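Local coordinates for protein Non-heme chloroperoxidase CPO-A1 (Streptomyces aureofaciens, PDB 1A8Q) that brominates without a cofactor and may be the chlorinating enzyme of 7-chlorotetracycline biosynthesis, at residues A[50-55]-A[74-79]; A[215-220]-A[242-247]. All coordinates share one frame; numbering follows the deposited sequence.

Interaction 1. Residues A[50-55]-A[74-79]; sequences IAHDRR and DDLNDL
Arg55 reaches back to the helix at Asp75, where its NH1 donates to OD2 at 2.9 Å in a salt bridge whose N-H...O bond is nearly straight, 172°. The bond uses the syn lone pair of OD2 and lies within the guanidinium plane, and the two flat groups are close to coplanar, 26° apart. A bend at chi3 (-65°) turns the end of the arginine onto the carboxylate. Two waters add bridges between the same two residues: one accepts from the backbone N of Arg55 and donates to Asp75 OD2, the other accepts from Arg55 NH1 and donates to OD1. With Arg6 also bridging to OD1, both oxygens of this buried carboxylate are held, which would probably favour its charged form. The contact joins strand 48-52 and the loop that follows it to helix 69-82, packed over the central sheet of the alpha/beta hydrolase fold. The side toward Arg55 is bridged by water, whereas two leucines pack directly against His52. Leu79 CD2 rests 4.0 Å from His52 CB and lies obliquely to the ring, while Leu76 CD1 approaches the far end of the same ring, 3.9 Å from CE1. The imidazole is anchored by a hydrogen bond between NE2 and Glu99 on helix 96-107. Looser is the touch of Ile50 CG2 on Leu79 CD2, at 4.3 Å.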
loop_
_atom_site.group_PDB
_atom_site.type_symbol
_atom_site.label_atom_id
_atom_site.label_comp_id
_atom_site.label_asym_id
_atom_site.label_seq_id
_atom_site.Cartn_x
_atom_site.Cartn_y
_atom_site.Cartn_z
ATOM N N ILE A 50 9.352 0.109 10.406
ATOM C CA ILE A 50 8.917 -1.272 10.453
ATOM C C ILE A 50 8.150 -1.575 9.168
ATOM O O ILE A 50 7.359 -0.761 8.704
ATOM C CB ILE A 50 7.958 -1.503 11.651
ATOM C CG1 ILE A 50 8.771 -1.494 12.961
ATOM C CG2 ILE A 50 7.210 -2.829 11.586
ATOM C CD1 ILE A 50 7.949 -1.070 14.154
ATOM N N ALA A 51 8.400 -2.765 8.569
ATOM C CA ALA A 51 7.611 -3.074 7.356
ATOM C C ALA A 51 7.347 -4.578 7.349
ATOM O O ALA A 51 8.272 -5.384 7.372
ATOM C CB ALA A 51 8.298 -2.659 6.064
ATOM N N HIS A 52 6.044 -4.919 7.396
ATOM C CA HIS A 52 5.655 -6.318 7.479
ATOM C C HIS A 52 5.244 -6.813 6.106
ATOM O O HIS A 52 4.980 -6.039 5.190
ATOM C CB HIS A 52 4.464 -6.567 8.432
ATOM C CG HIS A 52 3.244 -5.765 8.084
ATOM N ND1 HIS A 52 3.260 -4.400 8.001
ATOM C CD2 HIS A 52 1.967 -6.161 7.779
ATOM C CE1 HIS A 52 2.062 -3.942 7.699
ATOM N NE2 HIS A 52 1.246 -4.989 7.564
ATOM N N ASP A 53 5.248 -8.140 5.953
ATOM C CA ASP A 53 4.777 -8.768 4.737
ATOM C C ASP A 53 3.344 -9.297 5.017
ATOM O O ASP A 53 3.144 -10.020 6.004
ATOM C CB ASP A 53 5.635 -10.011 4.418
ATOM C CG ASP A 53 7.065 -9.649 3.981
ATOM O OD1 ASP A 53 7.391 -8.479 3.717
ATOM O OD2 ASP A 53 7.873 -10.605 3.872
ATOM N N ARG A 54 2.422 -8.881 4.172
ATOM C CA ARG A 54 1.001 -9.295 4.353
ATOM C C ARG A 54 0.926 -10.821 4.296
ATOM O O ARG A 54 1.741 -11.466 3.643
ATOM C CB ARG A 54 0.197 -8.658 3.229
ATOM C CG ARG A 54 -1.324 -8.952 3.269
ATOM C CD ARG A 54 -2.094 -8.006 2.319
ATOM N NE ARG A 54 -1.902 -6.638 2.844
ATOM C CZ ARG A 54 -1.245 -5.691 2.202
ATOM N NH1 ARG A 54 -0.717 -5.779 0.986
ATOM N NH2 ARG A 54 -1.102 -4.496 2.824
ATOM N N ARG A 55 -0.041 -11.406 4.989
ATOM C CA ARG A 55 -0.222 -12.876 4.939
ATOM C C ARG A 55 -0.181 -13.309 3.494
ATOM O O ARG A 55 -0.686 -12.700 2.568
ATOM C CB ARG A 55 -1.559 -13.265 5.595
ATOM C CG ARG A 55 -2.743 -12.671 4.822
ATOM C CD ARG A 55 -3.983 -12.662 5.707
ATOM N NE ARG A 55 -4.478 -13.970 6.076
ATOM C CZ ARG A 55 -4.523 -14.528 7.282
ATOM N NH1 ARG A 55 -4.116 -14.029 8.422
ATOM N NH2 ARG A 55 -5.047 -15.760 7.365
ATOM N N ASP A 74 -6.644 -6.807 11.222
ATOM C CA ASP A 74 -6.482 -7.458 12.494
ATOM C C ASP A 74 -5.046 -7.995 12.611
ATOM O O ASP A 74 -4.500 -8.071 13.704
ATOM C CB ASP A 74 -7.489 -8.574 12.780
ATOM C CG ASP A 74 -8.913 -8.054 12.931
ATOM O OD1 ASP A 74 -9.142 -6.854 13.016
ATOM O OD2 ASP A 74 -9.851 -8.913 12.926
ATOM N N ASP A 75 -4.502 -8.473 11.478
ATOM C CA ASP A 75 -3.091 -8.885 11.500
ATOM C C ASP A 75 -2.218 -7.669 11.819
ATOM O O ASP A 75 -1.319 -7.823 12.656
ATOM C CB ASP A 75 -2.676 -9.473 10.153
ATOM C CG ASP A 75 -3.280 -10.849 9.875
ATOM O OD1 ASP A 75 -3.892 -11.495 10.725
ATOM O OD2 ASP A 75 -3.078 -11.290 8.712
ATOM N N LEU A 76 -2.509 -6.514 11.255
ATOM C CA LEU A 76 -1.764 -5.286 11.573
ATOM C C LEU A 76 -1.947 -4.947 13.047
ATOM O O LEU A 76 -0.975 -4.655 13.763
ATOM C CB LEU A 76 -2.208 -4.157 10.631
ATOM C CG LEU A 76 -1.620 -2.765 10.937
ATOM C CD1 LEU A 76 -0.112 -2.823 10.696
ATOM C CD2 LEU A 76 -2.255 -1.699 10.061
ATOM N N ASN A 77 -3.181 -5.095 13.566
ATOM C CA ASN A 77 -3.406 -4.859 14.997
ATOM C C ASN A 77 -2.561 -5.764 15.870
ATOM O O ASN A 77 -2.012 -5.350 16.902
ATOM C CB ASN A 77 -4.896 -5.002 15.349
ATOM C CG ASN A 77 -5.145 -4.812 16.839
ATOM O OD1 ASN A 77 -5.574 -5.710 17.566
ATOM N ND2 ASN A 77 -4.837 -3.633 17.310
ATOM N N ASP A 78 -2.426 -7.040 15.480
ATOM C CA ASP A 78 -1.618 -7.976 16.274
ATOM C C ASP A 78 -0.152 -7.541 16.290
ATOM O O ASP A 78 0.472 -7.654 17.343
ATOM C CB ASP A 78 -1.717 -9.420 15.757
ATOM C CG ASP A 78 -3.042 -10.091 16.089
ATOM O OD1 ASP A 78 -3.775 -9.608 16.990
ATOM O OD2 ASP A 78 -3.354 -11.095 15.432
ATOM N N LEU A 79 0.368 -7.029 15.185
ATOM C CA LEU A 79 1.767 -6.603 15.117
ATOM C C LEU A 79 1.984 -5.366 15.986
ATOM O O LEU A 79 2.925 -5.306 16.772
ATOM C CB LEU A 79 2.117 -6.284 13.653
ATOM C CG LEU A 79 3.529 -5.726 13.417
ATOM C CD1 LEU A 79 4.577 -6.799 13.590
ATOM C CD2 LEU A 79 3.601 -5.127 12.012
HETATM O O HOH W 1 -1.818 -9.863 6.680
HETATM O O HOH W 2 -4.180 -14.220 11.315
#

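Interaction 2. Residues A[215-220]-A[242-247]; sequences TLVVHG and AELKVY
Val217 N donates to Glu243 O at 2.8 Å, and Val217 O in turn accepts from Lys245 N at the same length, so that one residue holds the neighbouring strand on both sides of Leu244. Glu243 N to Thr215 O and Tyr247 N to His219 O continue the pattern; the bond from His219 N to Lys245 O is the longest of the five, at 3.2 Å. This is parallel pairing between strands 215-220 and 243-247, whose axes come within 4.6 Å. Helix 232-238 connects them in a beta-alpha-beta crossover, and 243-247 is the outermost strand on this side within the chain. On one face, Val218 CG1 sits over the centre of the Tyr247 ring in a CH-pi contact, 3.6 Å from its centroid and 14° off the normal. It is brought there by a chi1 of 175°, which sets CG1 opposite the backbone N. Tyr247 OH is hydrogen-bonded to Asp267 of helix 260-272, and Lys245 NZ makes a salt bridge to the same carboxylate. Farther along this face, Leu216 CD1 meets Lys245 CG at 4.0 Å. The other face carries Val217 CG1 against Leu244 CD1, 3.9 Å apart, beside helix 232-238.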
loop_
_atom_site.group_PDB
_atom_site.type_symbol
_atom_site.label_atom_id
_atom_site.label_comp_id
_atom_site.label_asym_id
_atom_site.label_seq_id
_atom_site.Cartn_x
_atom_site.Cartn_y
_atom_site.Cartn_z
ATOM N N THR A 215 -3.379 13.534 8.093
ATOM C CA THR A 215 -3.252 12.528 7.052
ATOM C C THR A 215 -2.739 13.208 5.807
ATOM O O THR A 215 -3.230 14.280 5.425
ATOM C CB THR A 215 -4.628 11.875 6.748
ATOM O OG1 THR A 215 -5.101 11.194 7.922
ATOM C CG2 THR A 215 -4.426 10.894 5.592
ATOM N N LEU A 216 -1.699 12.660 5.200
ATOM C CA LEU A 216 -1.180 13.136 3.948
ATOM C C LEU A 216 -1.557 12.155 2.841
ATOM O O LEU A 216 -1.296 10.963 3.001
ATOM C CB LEU A 216 0.361 13.177 4.022
ATOM C CG LEU A 216 1.079 13.527 2.726
ATOM C CD1 LEU A 216 0.808 14.918 2.195
ATOM C CD2 LEU A 216 2.598 13.356 2.951
ATOM N N VAL A 217 -2.124 12.656 1.779
ATOM C CA VAL A 217 -2.494 11.816 0.633
ATOM C C VAL A 217 -1.597 12.226 -0.509
ATOM O O VAL A 217 -1.514 13.410 -0.879
ATOM C CB VAL A 217 -3.983 12.037 0.259
ATOM C CG1 VAL A 217 -4.305 11.160 -0.953
ATOM C CG2 VAL A 217 -4.872 11.668 1.447
ATOM N N VAL A 218 -0.755 11.311 -1.045
ATOM C CA VAL A 218 0.122 11.602 -2.171
ATOM C C VAL A 218 -0.315 10.749 -3.365
ATOM O O VAL A 218 -0.604 9.584 -3.102
ATOM C CB VAL A 218 1.595 11.223 -1.835
ATOM C CG1 VAL A 218 2.521 11.410 -3.029
ATOM C CG2 VAL A 218 2.065 12.114 -0.673
ATOM N N HIS A 219 -0.377 11.271 -4.591
ATOM C CA HIS A 219 -0.814 10.402 -5.681
ATOM C C HIS A 219 -0.263 10.966 -6.972
ATOM O O HIS A 219 -0.241 12.207 -7.136
ATOM C CB HIS A 219 -2.358 10.417 -5.728
ATOM C CG HIS A 219 -3.005 9.157 -6.214
ATOM N ND1 HIS A 219 -3.717 8.373 -5.393
ATOM C CD2 HIS A 219 -3.000 8.580 -7.442
ATOM C CE1 HIS A 219 -4.172 7.295 -6.049
ATOM N NE2 HIS A 219 -3.740 7.411 -7.288
ATOM N N GLY A 220 0.176 10.090 -7.860
ATOM C CA GLY A 220 0.706 10.575 -9.143
ATOM C C GLY A 220 -0.481 10.795 -10.081
ATOM O O GLY A 220 -1.411 9.984 -10.080
ATOM N N ALA A 242 -7.232 16.384 5.927
ATOM C CA ALA A 242 -6.193 15.789 5.084
ATOM C C ALA A 242 -5.505 16.778 4.178
ATOM O O ALA A 242 -6.114 17.759 3.703
ATOM C CB ALA A 242 -6.898 14.718 4.234
ATOM N N GLU A 243 -4.211 16.576 3.881
ATOM C CA GLU A 243 -3.485 17.323 2.880
ATOM C C GLU A 243 -3.303 16.498 1.608
ATOM O O GLU A 243 -3.064 15.290 1.776
ATOM C CB GLU A 243 -2.064 17.719 3.356
ATOM C CG GLU A 243 -1.964 17.964 4.842
ATOM C CD GLU A 243 -0.598 18.157 5.463
ATOM O OE1 GLU A 243 0.490 17.933 4.888
ATOM O OE2 GLU A 243 -0.597 18.526 6.669
ATOM N N LEU A 244 -3.415 17.072 0.429
ATOM C CA LEU A 244 -3.193 16.299 -0.798
ATOM C C LEU A 244 -1.981 16.845 -1.532
ATOM O O LEU A 244 -1.797 18.068 -1.626
ATOM C CB LEU A 244 -4.411 16.391 -1.725
ATOM C CG LEU A 244 -4.263 15.873 -3.152
ATOM C CD1 LEU A 244 -4.235 14.330 -3.153
ATOM C CD2 LEU A 244 -5.453 16.300 -4.022
ATOM N N LYS A 245 -1.063 15.978 -2.006
ATOM C CA LYS A 245 0.037 16.417 -2.835
ATOM C C LYS A 245 -0.033 15.613 -4.133
ATOM O O LYS A 245 0.122 14.378 -4.070
ATOM C CB LYS A 245 1.412 16.229 -2.161
ATOM C CG LYS A 245 1.656 17.178 -0.993
ATOM C CD LYS A 245 3.074 17.057 -0.406
ATOM C CE LYS A 245 3.292 18.287 0.495
ATOM N NZ LYS A 245 4.739 18.477 0.785
ATOM N N VAL A 246 -0.329 16.247 -5.245
ATOM C CA VAL A 246 -0.367 15.597 -6.545
ATOM C C VAL A 246 1.046 15.576 -7.131
ATOM O O VAL A 246 1.703 16.610 -7.204
ATOM C CB VAL A 246 -1.326 16.281 -7.520
ATOM C CG1 VAL A 246 -1.262 15.667 -8.919
ATOM C CG2 VAL A 246 -2.707 16.195 -6.856
ATOM N N TYR A 247 1.491 14.381 -7.533
ATOM C CA TYR A 247 2.832 14.299 -8.154
ATOM C C TYR A 247 2.637 14.284 -9.652
ATOM O O TYR A 247 2.262 13.258 -10.246
ATOM C CB TYR A 247 3.580 13.051 -7.671
ATOM C CG TYR A 247 4.282 13.153 -6.341
ATOM C CD1 TYR A 247 3.946 14.066 -5.359
ATOM C CD2 TYR A 247 5.303 12.242 -6.030
ATOM C CE1 TYR A 247 4.586 14.115 -4.125
ATOM C CE2 TYR A 247 5.903 12.232 -4.807
ATOM C CZ TYR A 247 5.625 13.221 -3.888
ATOM O OH TYR A 247 6.226 13.169 -2.671
#

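In the fold
Both contacts reach the same mixed sheet of the alpha/beta hydrolase fold, yet they lie on opposite sides of the chain's centre, their own centres 24 Å apart and their nearest atoms about 13 Å apart. Interaction 1 comes first along the chain and fastens a helix to strand 48-52; interaction 2 follows and pairs the last two strands. Across the sheet, strands 21-25, 88-93 and 112-118 separate 48-52 from 215-220. The catalytic triad of Ser94, Asp223 and His252 relates more closely to interaction 2: Asp223 follows strand 215-220, and its side chain lies about 4 Å from that of His219. Interaction 1 lies away from these residues.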